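Local coordinates for RNA-induced transcriptional silencing complex protein tas3 (Schizosaccharomyces pombe, PDB 3D1B) that serves as a core adaptor subunit of the RITS complex in RNAi-directed heterochromatin silencing, with a C-terminal all-alpha motif that mediates cis spreading of the complex, at residues D16-W21 with Q87-K92; V39-H44 with S53-L58; S96-L101 with K105-D110. One frame throughout, in Å; residues are numbered along the deposited sequence.

Interaction 1: residues D16-W21 with Q87-K92; sequences DLYINW and QTPFAK
Three aromatic side chains meet here, F90 from one helix and Y18 and W21 from the other, and their first torsions set the meeting. F90 holds CG anti to the backbone N (chi1 172°), which sends its ring across to helix 14-23, while Y18 and W21, one turn apart, both place CG opposite the carbonyl carbon, which lays the Y18 ring against F90 CB and CD1 and brings W21 CB and CE3 up to the F90 ring. The Y18-F90 pair is T-shaped: F90 points its edge at the Y18 face, with the ring centroids 5.6 Å apart and the planes at 68°. F90 CB lies 4.2 Å from the centroid of the Y18 ring, close to the ring normal, which makes it a CH-pi donor in the same approach.

With W21 the roles change. The indole turns its edge to the face of F90, the six-membered ring and the F90 ring being inclined at 61°, and W21 CE3 comes within 3.6 Å of F90 CG. W21 CB sits over that face too, 3.8 Å from the F90 centroid, as a second CH-pi contact. At the margin, Y18 OH rests 3.5 Å from P89 CB. An alanine in place of F90 would remove the ring that both partners share, and is likely to open a gap and leave the Y18 and W21 rings freer to turn.

The cluster is partly buried and has no hydrogen bond across it. F52 adds an edge-to-face partner for Y18. The carboxylate of E123 accepts the backbone N-H groups of F90 and A91 at the start of helix 89-105, where the side chain of T88 makes no capping bond. F90 also packs on A119 of helix 109-122, and I19 on Y45 of helix 32-46.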
ATOM      1  N   ASP A  16       1.176 -14.036  11.244  1.00 38.03           N
ATOM      2  CA  ASP A  16       1.775 -15.240  10.676  1.00 35.76           C
ATOM      3  C   ASP A  16       0.749 -15.994   9.833  1.00 32.43           C
ATOM      4  O   ASP A  16       1.059 -16.467   8.739  1.00 31.41           O
ATOM      5  CB  ASP A  16       2.297 -16.168  11.778  1.00 38.81           C
ATOM      6  CG  ASP A  16       3.693 -15.799  12.238  1.00 42.76           C
ATOM      7  OD1 ASP A  16       3.925 -14.611  12.540  1.00 45.45           O
ATOM      8  OD2 ASP A  16       4.553 -16.703  12.307  1.00 46.58           O
ATOM      9  N   LEU A  17      -0.469 -16.114  10.353  1.00 27.87           N
ATOM     10  CA  LEU A  17      -1.539 -16.801   9.638  1.00 26.05           C
ATOM     11  C   LEU A  17      -1.714 -16.270   8.219  1.00 23.45           C
ATOM     12  O   LEU A  17      -1.791 -17.044   7.269  1.00 22.64           O
ATOM     13  CB  LEU A  17      -2.871 -16.660  10.381  1.00 28.41           C
ATOM     14  CG  LEU A  17      -3.214 -17.761  11.382  1.00 29.08           C
ATOM     15  CD1 LEU A  17      -4.590 -17.503  11.993  1.00 29.43           C
ATOM     16  CD2 LEU A  17      -3.192 -19.107  10.672  1.00 29.70           C
ATOM     17  N   TYR A  18      -1.784 -14.949   8.082  1.00 21.22           N
ATOM     18  CA  TYR A  18      -1.954 -14.330   6.770  1.00 22.60           C
ATOM     19  C   TYR A  18      -0.812 -14.702   5.831  1.00 21.42           C
ATOM     20  O   TYR A  18      -1.023 -14.910   4.638  1.00 18.47           O
ATOM     21  CB  TYR A  18      -2.057 -12.810   6.917  1.00 24.71           C
ATOM     22  CG  TYR A  18      -3.407 -12.349   7.430  1.00 30.19           C
ATOM     23  CD1 TYR A  18      -4.132 -13.127   8.330  1.00 32.98           C
ATOM     24  CD2 TYR A  18      -3.950 -11.130   7.029  1.00 34.36           C
ATOM     25  CE1 TYR A  18      -5.363 -12.706   8.818  1.00 35.84           C
ATOM     26  CE2 TYR A  18      -5.184 -10.699   7.514  1.00 37.16           C
ATOM     27  CZ  TYR A  18      -5.884 -11.492   8.407  1.00 36.54           C
ATOM     28  OH  TYR A  18      -7.105 -11.074   8.883  1.00 38.85           O
ATOM     29  N   ILE A  19       0.399 -14.787   6.373  1.00 19.79           N
ATOM     30  CA  ILE A  19       1.556 -15.168   5.572  1.00 19.67           C
ATOM     31  C   ILE A  19       1.423 -16.625   5.142  1.00 19.77           C
ATOM     32  O   ILE A  19       1.661 -16.963   3.981  1.00 16.67           O
ATOM     33  CB  ILE A  19       2.874 -14.989   6.368  1.00 21.17           C
ATOM     34  CG1 ILE A  19       3.188 -13.499   6.537  1.00 23.19           C
ATOM     35  CG2 ILE A  19       4.017 -15.697   5.660  1.00 21.95           C
ATOM     36  CD1 ILE A  19       3.432 -12.760   5.219  1.00 24.59           C
ATOM     37  N   ASN A  20       1.035 -17.482   6.080  1.00 18.37           N
ATOM     38  CA  ASN A  20       0.857 -18.897   5.779  1.00 17.27           C
ATOM     39  C   ASN A  20      -0.248 -19.109   4.747  1.00 16.12           C
ATOM     40  O   ASN A  20      -0.130 -19.956   3.857  1.00 16.32           O
ATOM     41  CB  ASN A  20       0.540 -19.683   7.058  1.00 18.11           C
ATOM     42  CG  ASN A  20       1.704 -19.713   8.027  1.00 18.11           C
ATOM     43  OD1 ASN A  20       2.826 -19.355   7.672  1.00 19.55           O
ATOM     44  ND2 ASN A  20       1.444 -20.151   9.260  1.00 21.75           N
ATOM     45  N   TRP A  21      -1.322 -18.335   4.866  1.00 16.57           N
ATOM     46  CA  TRP A  21      -2.429 -18.433   3.925  1.00 16.21           C
ATOM     47  C   TRP A  21      -1.994 -17.968   2.542  1.00 16.89           C
ATOM     48  O   TRP A  21      -2.345 -18.574   1.531  1.00 16.12           O
ATOM     49  CB  TRP A  21      -3.621 -17.592   4.398  1.00 18.17           C
ATOM     50  CG  TRP A  21      -4.332 -18.172   5.590  1.00 18.92           C
ATOM     51  CD1 TRP A  21      -4.299 -19.472   6.011  1.00 18.36           C
ATOM     52  CD2 TRP A  21      -5.211 -17.482   6.491  1.00 19.86           C
ATOM     53  NE1 TRP A  21      -5.098 -19.633   7.118  1.00 20.91           N
ATOM     54  CE2 TRP A  21      -5.670 -18.430   7.434  1.00 20.20           C
ATOM     55  CE3 TRP A  21      -5.655 -16.156   6.592  1.00 21.12           C
ATOM     56  CZ2 TRP A  21      -6.553 -18.094   8.467  1.00 22.08           C
ATOM     57  CZ3 TRP A  21      -6.534 -15.822   7.621  1.00 20.49           C
ATOM     58  CH2 TRP A  21      -6.972 -16.791   8.544  1.00 21.89           C
ATOM     59  N   GLN A  87     -16.439  -9.970   1.536  1.00 22.69           N
ATOM     60  CA  GLN A  87     -15.443 -10.939   1.971  1.00 22.78           C
ATOM     61  C   GLN A  87     -14.813 -10.676   3.330  1.00 21.75           C
ATOM     62  O   GLN A  87     -14.802  -9.569   3.836  1.00 21.33           O
ATOM     63  CB  GLN A  87     -14.326 -11.022   0.931  1.00 23.10           C
ATOM     64  CG  GLN A  87     -14.831 -11.353  -0.463  1.00 23.76           C
ATOM     65  CD  GLN A  87     -15.601 -12.654  -0.504  1.00 27.69           C
ATOM     66  OE1 GLN A  87     -15.078 -13.705  -0.139  1.00 29.39           O
ATOM     67  NE2 GLN A  87     -16.854 -12.592  -0.952  1.00 26.41           N
ATOM     68  N   THR A  88     -14.304 -11.745   3.919  1.00 23.02           N
ATOM     69  CA  THR A  88     -13.603 -11.669   5.176  1.00 23.03           C
ATOM     70  C   THR A  88     -12.295 -10.939   4.930  1.00 22.81           C
ATOM     71  O   THR A  88     -11.891 -10.795   3.794  1.00 22.38           O
ATOM     72  CB  THR A  88     -13.418 -13.078   5.751  1.00 24.85           C
ATOM     73  OG1 THR A  88     -12.953 -13.956   4.729  1.00 25.46           O
ATOM     74  CG2 THR A  88     -14.723 -13.606   6.281  1.00 25.93           C
ATOM     75  N   PRO A  89     -11.642 -10.441   5.993  1.00 22.30           N
ATOM     76  CA  PRO A  89     -10.380  -9.688   5.934  1.00 22.64           C
ATOM     77  C   PRO A  89      -9.273 -10.096   4.964  1.00 20.71           C
ATOM     78  O   PRO A  89      -8.892  -9.320   4.079  1.00 19.30           O
ATOM     79  CB  PRO A  89      -9.908  -9.702   7.383  1.00 23.99           C
ATOM     80  CG  PRO A  89     -11.198  -9.672   8.136  1.00 25.30           C
ATOM     81  CD  PRO A  89     -12.011 -10.700   7.399  1.00 23.98           C
ATOM     82  N   PHE A  90      -8.727 -11.291   5.155  1.00 18.93           N
ATOM     83  CA  PHE A  90      -7.656 -11.783   4.295  1.00 18.58           C
ATOM     84  C   PHE A  90      -8.134 -11.916   2.857  1.00 17.48           C
ATOM     85  O   PHE A  90      -7.454 -11.483   1.924  1.00 18.96           O
ATOM     86  CB  PHE A  90      -7.168 -13.145   4.797  1.00 18.43           C
ATOM     87  CG  PHE A  90      -6.194 -13.824   3.872  1.00 16.82           C
ATOM     88  CD1 PHE A  90      -4.863 -13.406   3.805  1.00 18.44           C
ATOM     89  CD2 PHE A  90      -6.607 -14.887   3.077  1.00 17.17           C
ATOM     90  CE1 PHE A  90      -3.957 -14.044   2.961  1.00 20.29           C
ATOM     91  CE2 PHE A  90      -5.712 -15.532   2.229  1.00 18.40           C
ATOM     92  CZ  PHE A  90      -4.379 -15.110   2.170  1.00 18.03           C
ATOM     93  N   ALA A  91      -9.303 -12.520   2.679  1.00 17.97           N
ATOM     94  CA  ALA A  91      -9.858 -12.715   1.347  1.00 16.87           C
ATOM     95  C   ALA A  91     -10.083 -11.380   0.649  1.00 16.92           C
ATOM     96  O   ALA A  91      -9.777 -11.234  -0.533  1.00 16.81           O
ATOM     97  CB  ALA A  91     -11.166 -13.494   1.429  1.00 18.95           C
ATOM     98  N   LYS A  92     -10.618 -10.405   1.378  1.00 16.06           N
ATOM     99  CA  LYS A  92     -10.873  -9.091   0.788  1.00 14.97           C
ATOM    100  C   LYS A  92      -9.576  -8.431   0.330  1.00 15.44           C
ATOM    101  O   LYS A  92      -9.523  -7.816  -0.737  1.00 15.42           O
ATOM    102  CB  LYS A  92     -11.587  -8.176   1.791  1.00 16.58           C
ATOM    103  CG  LYS A  92     -11.918  -6.805   1.209  1.00 20.01           C
ATOM    104  CD  LYS A  92     -12.658  -5.906   2.197  1.00 21.16           C
ATOM    105  CE  LYS A  92     -14.041  -6.443   2.529  1.00 24.16           C
ATOM    106  NZ  LYS A  92     -14.787  -5.484   3.411  1.00 22.97           N
TER

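Interaction 2: residues V39-H44 with S53-L58; sequences VKVIPH and SQVLQL
V41 carries this buried contact, its two methyls meeting V55 and L58 on helix 52-60. The apolar touches come first. With CG1 anti to the backbone N, V41 presents both branches to the other helix. Its CG2 reaches L58 CB at 3.9 Å. The other methyl, V41 CG1, lies 4.0 Å from L58 CD1 and also touches V55 CG2. The helices are close enough that V41 CG1 also comes within 4.1 Å of the V55 CA, so backbone as well as side chain forms the surface. I50, from the connection between the helices, packs against both V41 and V55.

No hydrogen bond joins the two segments. Within the helices, H44 N bonds to V41 O at 3.1 Å, a shortened turn beside the kink at P43, and L58 N bonds to Q54 O; the H44 backbone also bonds to that of I50. The amides of Q54 and Q57 serve the second subunit: Q54 bonds to its K100 and T103, and Q57 to that same T103, while L58 packs on Y99 of that subunit.

With only aliphatic groups meeting and no directional bond between the segments, the pairing of helices 32-46 and 52-60 depends here on shape and burial, whereas the hydrogen bonds of Q54 and Q57 run to the second subunit.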
ATOM      1  N   VAL A  39      10.264 -12.999  -0.177  1.00 20.14           N
ATOM      2  CA  VAL A  39      11.521 -13.036   0.565  1.00 21.13           C
ATOM      3  C   VAL A  39      12.107 -11.637   0.728  1.00 21.87           C
ATOM      4  O   VAL A  39      12.624 -11.293   1.795  1.00 21.73           O
ATOM      5  CB  VAL A  39      12.559 -13.948  -0.139  1.00 21.87           C
ATOM      6  CG1 VAL A  39      13.933 -13.777   0.501  1.00 21.13           C
ATOM      7  CG2 VAL A  39      12.112 -15.393  -0.045  1.00 22.18           C
ATOM      8  N   LYS A  40      12.010 -10.830  -0.324  1.00 21.24           N
ATOM      9  CA  LYS A  40      12.543  -9.471  -0.297  1.00 23.23           C
ATOM     10  C   LYS A  40      11.595  -8.476   0.368  1.00 22.33           C
ATOM     11  O   LYS A  40      12.034  -7.506   0.984  1.00 22.61           O
ATOM     12  CB  LYS A  40      12.845  -8.986  -1.721  1.00 23.18           C
ATOM     13  CG  LYS A  40      13.789  -9.871  -2.525  1.00 27.08           C
ATOM     14  CD  LYS A  40      14.300  -9.122  -3.750  1.00 30.32           C
ATOM     15  CE  LYS A  40      15.133 -10.001  -4.675  1.00 33.59           C
ATOM     16  NZ  LYS A  40      14.309 -10.648  -5.740  1.00 34.27           N
ATOM     17  N   VAL A  41      10.296  -8.728   0.243  1.00 22.17           N
ATOM     18  CA  VAL A  41       9.273  -7.844   0.796  1.00 20.98           C
ATOM     19  C   VAL A  41       8.991  -8.000   2.284  1.00 21.58           C
ATOM     20  O   VAL A  41       8.830  -7.008   2.997  1.00 20.80           O
ATOM     21  CB  VAL A  41       7.926  -8.030   0.050  1.00 19.99           C
ATOM     22  CG1 VAL A  41       6.829  -7.247   0.749  1.00 21.07           C
ATOM     23  CG2 VAL A  41       8.055  -7.579  -1.399  1.00 19.98           C
ATOM     24  N   ILE A  42       8.943  -9.243   2.751  1.00 21.51           N
ATOM     25  CA  ILE A  42       8.599  -9.517   4.138  1.00 22.45           C
ATOM     26  C   ILE A  42       9.374  -8.809   5.261  1.00 22.78           C
ATOM     27  O   ILE A  42       8.802  -8.522   6.309  1.00 22.80           O
ATOM     28  CB  ILE A  42       8.569 -11.046   4.391  1.00 24.31           C
ATOM     29  CG1 ILE A  42       7.595 -11.348   5.530  1.00 23.90           C
ATOM     30  CG2 ILE A  42       9.961 -11.569   4.688  1.00 25.28           C
ATOM     31  CD1 ILE A  42       7.261 -12.815   5.675  1.00 27.26           C
ATOM     32  N   PRO A  43      10.672  -8.521   5.070  1.00 22.44           N
ATOM     33  CA  PRO A  43      11.405  -7.837   6.145  1.00 22.79           C
ATOM     34  C   PRO A  43      10.768  -6.495   6.520  1.00 23.47           C
ATOM     35  O   PRO A  43      10.723  -6.116   7.695  1.00 23.85           O
ATOM     36  CB  PRO A  43      12.796  -7.648   5.545  1.00 22.53           C
ATOM     37  CG  PRO A  43      12.930  -8.845   4.649  1.00 22.58           C
ATOM     38  CD  PRO A  43      11.586  -8.892   3.974  1.00 22.20           C
ATOM     39  N   HIS A  44      10.280  -5.784   5.509  1.00 22.75           N
ATOM     40  CA  HIS A  44       9.652  -4.482   5.702  1.00 21.29           C
ATOM     41  C   HIS A  44       8.330  -4.624   6.436  1.00 22.05           C
ATOM     42  O   HIS A  44       7.848  -3.679   7.063  1.00 21.59           O
ATOM     43  CB  HIS A  44       9.441  -3.819   4.343  1.00 20.17           C
ATOM     44  CG  HIS A  44      10.697  -3.717   3.535  1.00 20.33           C
ATOM     45  ND1 HIS A  44      11.828  -3.080   3.999  1.00 21.50           N
ATOM     46  CD2 HIS A  44      11.017  -4.210   2.314  1.00 21.44           C
ATOM     47  CE1 HIS A  44      12.792  -3.189   3.101  1.00 20.86           C
ATOM     48  NE2 HIS A  44      12.326  -3.871   2.071  1.00 22.07           N
ATOM     49  N   SER A  53      -1.638  -5.754   3.618  1.00 19.29           N
ATOM     50  CA  SER A  53      -2.282  -5.428   2.351  1.00 19.50           C
ATOM     51  C   SER A  53      -1.212  -5.008   1.356  1.00 17.64           C
ATOM     52  O   SER A  53      -1.288  -5.327   0.171  1.00 18.96           O
ATOM     53  CB  SER A  53      -3.288  -4.289   2.529  1.00 23.23           C
ATOM     54  OG  SER A  53      -4.364  -4.708   3.346  1.00 32.09           O
ATOM     55  N   GLN A  54      -0.213  -4.290   1.854  1.00 15.53           N
ATOM     56  CA  GLN A  54       0.879  -3.826   1.018  1.00 14.12           C
ATOM     57  C   GLN A  54       1.748  -5.004   0.591  1.00 14.59           C
ATOM     58  O   GLN A  54       2.227  -5.045  -0.538  1.00 15.63           O
ATOM     59  CB  GLN A  54       1.702  -2.777   1.768  1.00 14.66           C
ATOM     60  CG  GLN A  54       0.920  -1.487   2.001  1.00 17.66           C
ATOM     61  CD  GLN A  54       1.652  -0.493   2.874  1.00 19.36           C
ATOM     62  OE1 GLN A  54       1.888  -0.741   4.059  1.00 19.38           O
ATOM     63  NE2 GLN A  54       2.011   0.647   2.295  1.00 18.50           N
ATOM     64  N   VAL A  55       1.944  -5.964   1.495  1.00 12.86           N
ATOM     65  CA  VAL A  55       2.731  -7.148   1.155  1.00 14.56           C
ATOM     66  C   VAL A  55       2.049  -7.862  -0.013  1.00 14.66           C
ATOM     67  O   VAL A  55       2.699  -8.242  -0.990  1.00 15.61           O
ATOM     68  CB  VAL A  55       2.834  -8.128   2.351  1.00 14.11           C
ATOM     69  CG1 VAL A  55       3.432  -9.454   1.884  1.00 15.89           C
ATOM     70  CG2 VAL A  55       3.689  -7.523   3.445  1.00 15.23           C
ATOM     71  N   LEU A  56       0.734  -8.030   0.085  1.00 14.57           N
ATOM     72  CA  LEU A  56      -0.026  -8.699  -0.970  1.00 16.48           C
ATOM     73  C   LEU A  56       0.100  -7.985  -2.303  1.00 17.74           C
ATOM     74  O   LEU A  56       0.294  -8.615  -3.344  1.00 16.43           O
ATOM     75  CB  LEU A  56      -1.506  -8.784  -0.596  1.00 17.21           C
ATOM     76  CG  LEU A  56      -1.884  -9.773   0.503  1.00 21.46           C
ATOM     77  CD1 LEU A  56      -3.386  -9.695   0.749  1.00 23.86           C
ATOM     78  CD2 LEU A  56      -1.478 -11.186   0.082  1.00 20.49           C
ATOM     79  N   GLN A  57      -0.005  -6.662  -2.280  1.00 15.71           N
ATOM     80  CA  GLN A  57       0.087  -5.913  -3.521  1.00 17.23           C
ATOM     81  C   GLN A  57       1.473  -6.041  -4.149  1.00 16.73           C
ATOM     82  O   GLN A  57       1.598  -6.246  -5.356  1.00 17.33           O
ATOM     83  CB  GLN A  57      -0.254  -4.437  -3.276  1.00 20.18           C
ATOM     84  CG  GLN A  57      -0.626  -3.682  -4.544  1.00 24.18           C
ATOM     85  CD  GLN A  57      -1.181  -2.295  -4.256  1.00 24.56           C
ATOM     86  OE1 GLN A  57      -1.790  -2.066  -3.213  1.00 28.16           O
ATOM     87  NE2 GLN A  57      -0.989  -1.372  -5.187  1.00 26.52           N
ATOM     88  N   LEU A  58       2.516  -5.933  -3.332  1.00 15.39           N
ATOM     89  CA  LEU A  58       3.878  -6.030  -3.833  1.00 15.88           C
ATOM     90  C   LEU A  58       4.187  -7.418  -4.370  1.00 17.22           C
ATOM     91  O   LEU A  58       4.736  -7.563  -5.467  1.00 16.86           O
ATOM     92  CB  LEU A  58       4.872  -5.659  -2.728  1.00 17.01           C
ATOM     93  CG  LEU A  58       4.822  -4.175  -2.363  1.00 19.24           C
ATOM     94  CD1 LEU A  58       5.716  -3.897  -1.165  1.00 19.71           C
ATOM     95  CD2 LEU A  58       5.269  -3.353  -3.567  1.00 20.23           C
TER

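Interaction 3: residues S96-L101 with K105-D110; sequences SSIYKL and KNLSLD
L101 and L107 meet obliquely across a sharp turn of the chain, L101 CB lying 3.8 Å from L107 CD1 and L101 CD1 equally near the same methyl. L107 sets its CG anti to the backbone N (chi1 -179°), and this carries its two methyls back over the helix it has just left; the other one, CD2, touches I98 CG2 at 4.1 Å. On another side of L101, CD2 rests against the aliphatic chain of K105, which runs extended past it with CD at 3.5 Å.

The backbone beneath these side chains ends helix 89-105. L101 O accepts two bonds, from K105 N at 2.9 Å, noticeably bent, and from L107 N at 3.0 Å, nearly straight at 171°; the donors approach from opposite faces of the carbonyl plane. Between them N106 takes a positive phi (61°), turning the chain out of the helix, and S108 stands at the N-cap position of helix 109-122. The result is the turn of an alpha-helical hairpin within the Tas3 C-terminal helical family: further along the two helices I98 packs on A112 and I115.

Y99 and L109 meet differently. L109 CD1 comes up to the edge of the Y99 ring, near its plane, 4.3 Å from CE1, while the ring also meets F80 with the planes about 20° apart. Q72 bonds to L109 N and to L107 O, tying the turn to the preceding chain, and N71 of the second subunit bonds to K100 O and packs on K105.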
ATOM      1  N   SER A  96      -8.692  -7.463  -3.532  1.00 15.23           N
ATOM      2  CA  SER A  96      -8.342  -6.116  -3.982  1.00 14.22           C
ATOM      3  C   SER A  96      -6.980  -6.095  -4.682  1.00 15.82           C
ATOM      4  O   SER A  96      -6.808  -5.437  -5.707  1.00 16.48           O
ATOM      5  CB  SER A  96      -8.325  -5.144  -2.796  1.00 17.39           C
ATOM      6  OG  SER A  96      -7.948  -3.842  -3.217  1.00 20.67           O
ATOM      7  N   SER A  97      -6.012  -6.831  -4.139  1.00 15.34           N
ATOM      8  CA  SER A  97      -4.680  -6.861  -4.734  1.00 15.58           C
ATOM      9  C   SER A  97      -4.677  -7.573  -6.088  1.00 16.67           C
ATOM     10  O   SER A  97      -3.970  -7.158  -7.007  1.00 14.99           O
ATOM     11  CB  SER A  97      -3.690  -7.533  -3.774  1.00 21.03           C
ATOM     12  OG  SER A  97      -4.150  -8.815  -3.390  1.00 28.21           O
ATOM     13  N   ILE A  98      -5.466  -8.637  -6.216  1.00 15.28           N
ATOM     14  CA  ILE A  98      -5.539  -9.364  -7.478  1.00 14.50           C
ATOM     15  C   ILE A  98      -6.303  -8.530  -8.503  1.00 16.66           C
ATOM     16  O   ILE A  98      -5.996  -8.568  -9.694  1.00 14.20           O
ATOM     17  CB  ILE A  98      -6.236 -10.737  -7.309  1.00 14.80           C
ATOM     18  CG1 ILE A  98      -5.373 -11.657  -6.441  1.00 17.65           C
ATOM     19  CG2 ILE A  98      -6.455 -11.390  -8.671  1.00 18.84           C
ATOM     20  CD1 ILE A  98      -4.028 -12.018  -7.069  1.00 19.49           C
ATOM     21  N   TYR A  99      -7.284  -7.761  -8.040  1.00 16.39           N
ATOM     22  CA  TYR A  99      -8.056  -6.926  -8.960  1.00 15.54           C
ATOM     23  C   TYR A  99      -7.157  -5.869  -9.615  1.00 16.43           C
ATOM     24  O   TYR A  99      -7.455  -5.382 -10.710  1.00 14.90           O
ATOM     25  CB  TYR A  99      -9.230  -6.262  -8.236  1.00 15.97           C
ATOM     26  CG  TYR A  99     -10.204  -5.617  -9.195  1.00 15.75           C
ATOM     27  CD1 TYR A  99     -10.912  -6.389 -10.116  1.00 15.90           C
ATOM     28  CD2 TYR A  99     -10.370  -4.229  -9.228  1.00 15.59           C
ATOM     29  CE1 TYR A  99     -11.760  -5.800 -11.054  1.00 15.72           C
ATOM     30  CE2 TYR A  99     -11.219  -3.628 -10.165  1.00 14.79           C
ATOM     31  CZ  TYR A  99     -11.907  -4.420 -11.072  1.00 17.95           C
ATOM     32  OH  TYR A  99     -12.739  -3.842 -12.004  1.00 15.30           O
ATOM     33  N   LYS A 100      -6.063  -5.501  -8.946  1.00 15.35           N
ATOM     34  CA  LYS A 100      -5.114  -4.544  -9.517  1.00 15.58           C
ATOM     35  C   LYS A 100      -4.539  -5.171 -10.787  1.00 14.78           C
ATOM     36  O   LYS A 100      -4.207  -4.476 -11.746  1.00 14.93           O
ATOM     37  CB  LYS A 100      -3.937  -4.276  -8.569  1.00 17.53           C
ATOM     38  CG  LYS A 100      -4.288  -3.633  -7.256  1.00 19.67           C
ATOM     39  CD  LYS A 100      -4.833  -2.230  -7.453  1.00 20.66           C
ATOM     40  CE  LYS A 100      -5.269  -1.648  -6.119  1.00 22.92           C
ATOM     41  NZ  LYS A 100      -6.102  -0.426  -6.299  1.00 18.59           N
ATOM     42  N   LEU A 101      -4.395  -6.496 -10.769  1.00 14.58           N
ATOM     43  CA  LEU A 101      -3.850  -7.218 -11.914  1.00 14.49           C
ATOM     44  C   LEU A 101      -4.901  -7.373 -13.004  1.00 14.31           C
ATOM     45  O   LEU A 101      -4.576  -7.447 -14.189  1.00 14.04           O
ATOM     46  CB  LEU A 101      -3.339  -8.597 -11.471  1.00 15.09           C
ATOM     47  CG  LEU A 101      -2.191  -8.571 -10.453  1.00 15.72           C
ATOM     48  CD1 LEU A 101      -1.714 -10.000 -10.217  1.00 16.67           C
ATOM     49  CD2 LEU A 101      -1.046  -7.715 -10.953  1.00 19.56           C
ATOM     50  N   LYS A 105      -3.219  -5.455 -15.743  1.00 15.42           N
ATOM     51  CA  LYS A 105      -2.496  -6.434 -16.540  1.00 17.02           C
ATOM     52  C   LYS A 105      -3.407  -7.412 -17.257  1.00 17.88           C
ATOM     53  O   LYS A 105      -2.948  -8.431 -17.776  1.00 17.82           O
ATOM     54  CB  LYS A 105      -1.504  -7.177 -15.649  1.00 17.18           C
ATOM     55  CG  LYS A 105      -0.498  -6.234 -15.012  1.00 20.54           C
ATOM     56  CD  LYS A 105       0.418  -6.953 -14.057  1.00 23.54           C
ATOM     57  CE  LYS A 105       1.570  -6.051 -13.647  1.00 24.86           C
ATOM     58  NZ  LYS A 105       2.492  -6.731 -12.699  1.00 24.87           N
ATOM     59  N   ASN A 106      -4.698  -7.101 -17.282  1.00 16.84           N
ATOM     60  CA  ASN A 106      -5.671  -7.942 -17.965  1.00 19.29           C
ATOM     61  C   ASN A 106      -5.784  -9.359 -17.418  1.00 18.13           C
ATOM     62  O   ASN A 106      -6.119 -10.279 -18.160  1.00 17.38           O
ATOM     63  CB  ASN A 106      -5.338  -7.998 -19.458  1.00 20.23           C
ATOM     64  CG  ASN A 106      -5.478  -6.648 -20.134  1.00 23.78           C
ATOM     65  OD1 ASN A 106      -4.615  -6.236 -20.914  1.00 29.18           O
ATOM     66  ND2 ASN A 106      -6.572  -5.958 -19.849  1.00 20.80           N
ATOM     67  N   LEU A 107      -5.500  -9.547 -16.130  1.00 16.18           N
ATOM     68  CA  LEU A 107      -5.626 -10.875 -15.550  1.00 14.42           C
ATOM     69  C   LEU A 107      -7.108 -11.236 -15.656  1.00 15.81           C
ATOM     70  O   LEU A 107      -7.976 -10.427 -15.340  1.00 14.36           O
ATOM     71  CB  LEU A 107      -5.148 -10.869 -14.085  1.00 15.31           C
ATOM     72  CG  LEU A 107      -5.178 -12.198 -13.317  1.00 15.26           C
ATOM     73  CD1 LEU A 107      -4.068 -12.228 -12.275  1.00 15.92           C
ATOM     74  CD2 LEU A 107      -6.533 -12.375 -12.651  1.00 15.30           C
ATOM     75  N   SER A 108      -7.393 -12.444 -16.126  1.00 14.83           N
ATOM     76  CA  SER A 108      -8.770 -12.900 -16.308  1.00 17.22           C
ATOM     77  C   SER A 108      -9.627 -12.825 -15.046  1.00 17.39           C
ATOM     78  O   SER A 108      -9.256 -13.365 -14.004  1.00 17.73           O
ATOM     79  CB  SER A 108      -8.766 -14.335 -16.834  1.00 21.58           C
ATOM     80  OG  SER A 108     -10.081 -14.846 -16.867  1.00 27.24           O
ATOM     81  N   LEU A 109     -10.786 -12.178 -15.148  1.00 15.52           N
ATOM     82  CA  LEU A 109     -11.677 -12.040 -13.994  1.00 17.85           C
ATOM     83  C   LEU A 109     -12.104 -13.399 -13.427  1.00 19.27           C
ATOM     84  O   LEU A 109     -12.195 -13.568 -12.211  1.00 18.81           O
ATOM     85  CB  LEU A 109     -12.914 -11.217 -14.367  1.00 20.19           C
ATOM     86  CG  LEU A 109     -13.759 -10.717 -13.191  1.00 21.67           C
ATOM     87  CD1 LEU A 109     -12.952  -9.702 -12.384  1.00 20.31           C
ATOM     88  CD2 LEU A 109     -15.048 -10.079 -13.700  1.00 22.77           C
ATOM     89  N   ASP A 110     -12.370 -14.373 -14.296  1.00 20.49           N
ATOM     90  CA  ASP A 110     -12.769 -15.693 -13.815  1.00 22.19           C
ATOM     91  C   ASP A 110     -11.665 -16.283 -12.944  1.00 20.71           C
ATOM     92  O   ASP A 110     -11.940 -16.924 -11.932  1.00 20.42           O
ATOM     93  CB  ASP A 110     -13.048 -16.644 -14.981  1.00 26.70           C
ATOM     94  CG  ASP A 110     -14.236 -16.211 -15.814  1.00 32.96           C
ATOM     95  OD1 ASP A 110     -15.285 -15.880 -15.225  1.00 34.89           O
ATOM     96  OD2 ASP A 110     -14.121 -16.213 -17.060  1.00 38.26           O
TER

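From the N terminus, helix 14-23 enters first and takes part in interaction 1, whose partner 87-92 comes 66 residues later, closing the longest loop. Interaction 2 falls wholly within that loop and closes a short one, pairing helices 32-46 and 52-60; the two contacts touch where I19 CD1 meets I42 CD1 at 3.9 Å. Interaction 3 opens after both, along the same helix 89-105 that serves interaction 1, and closes a tight turn into helix 109-122. It lies about 18 Å, centre to centre, from each of the others, yet L56 packs on S97 to bridge it to interaction 2. No loops cross, and interactions 2 and 3 both reach the second subunit.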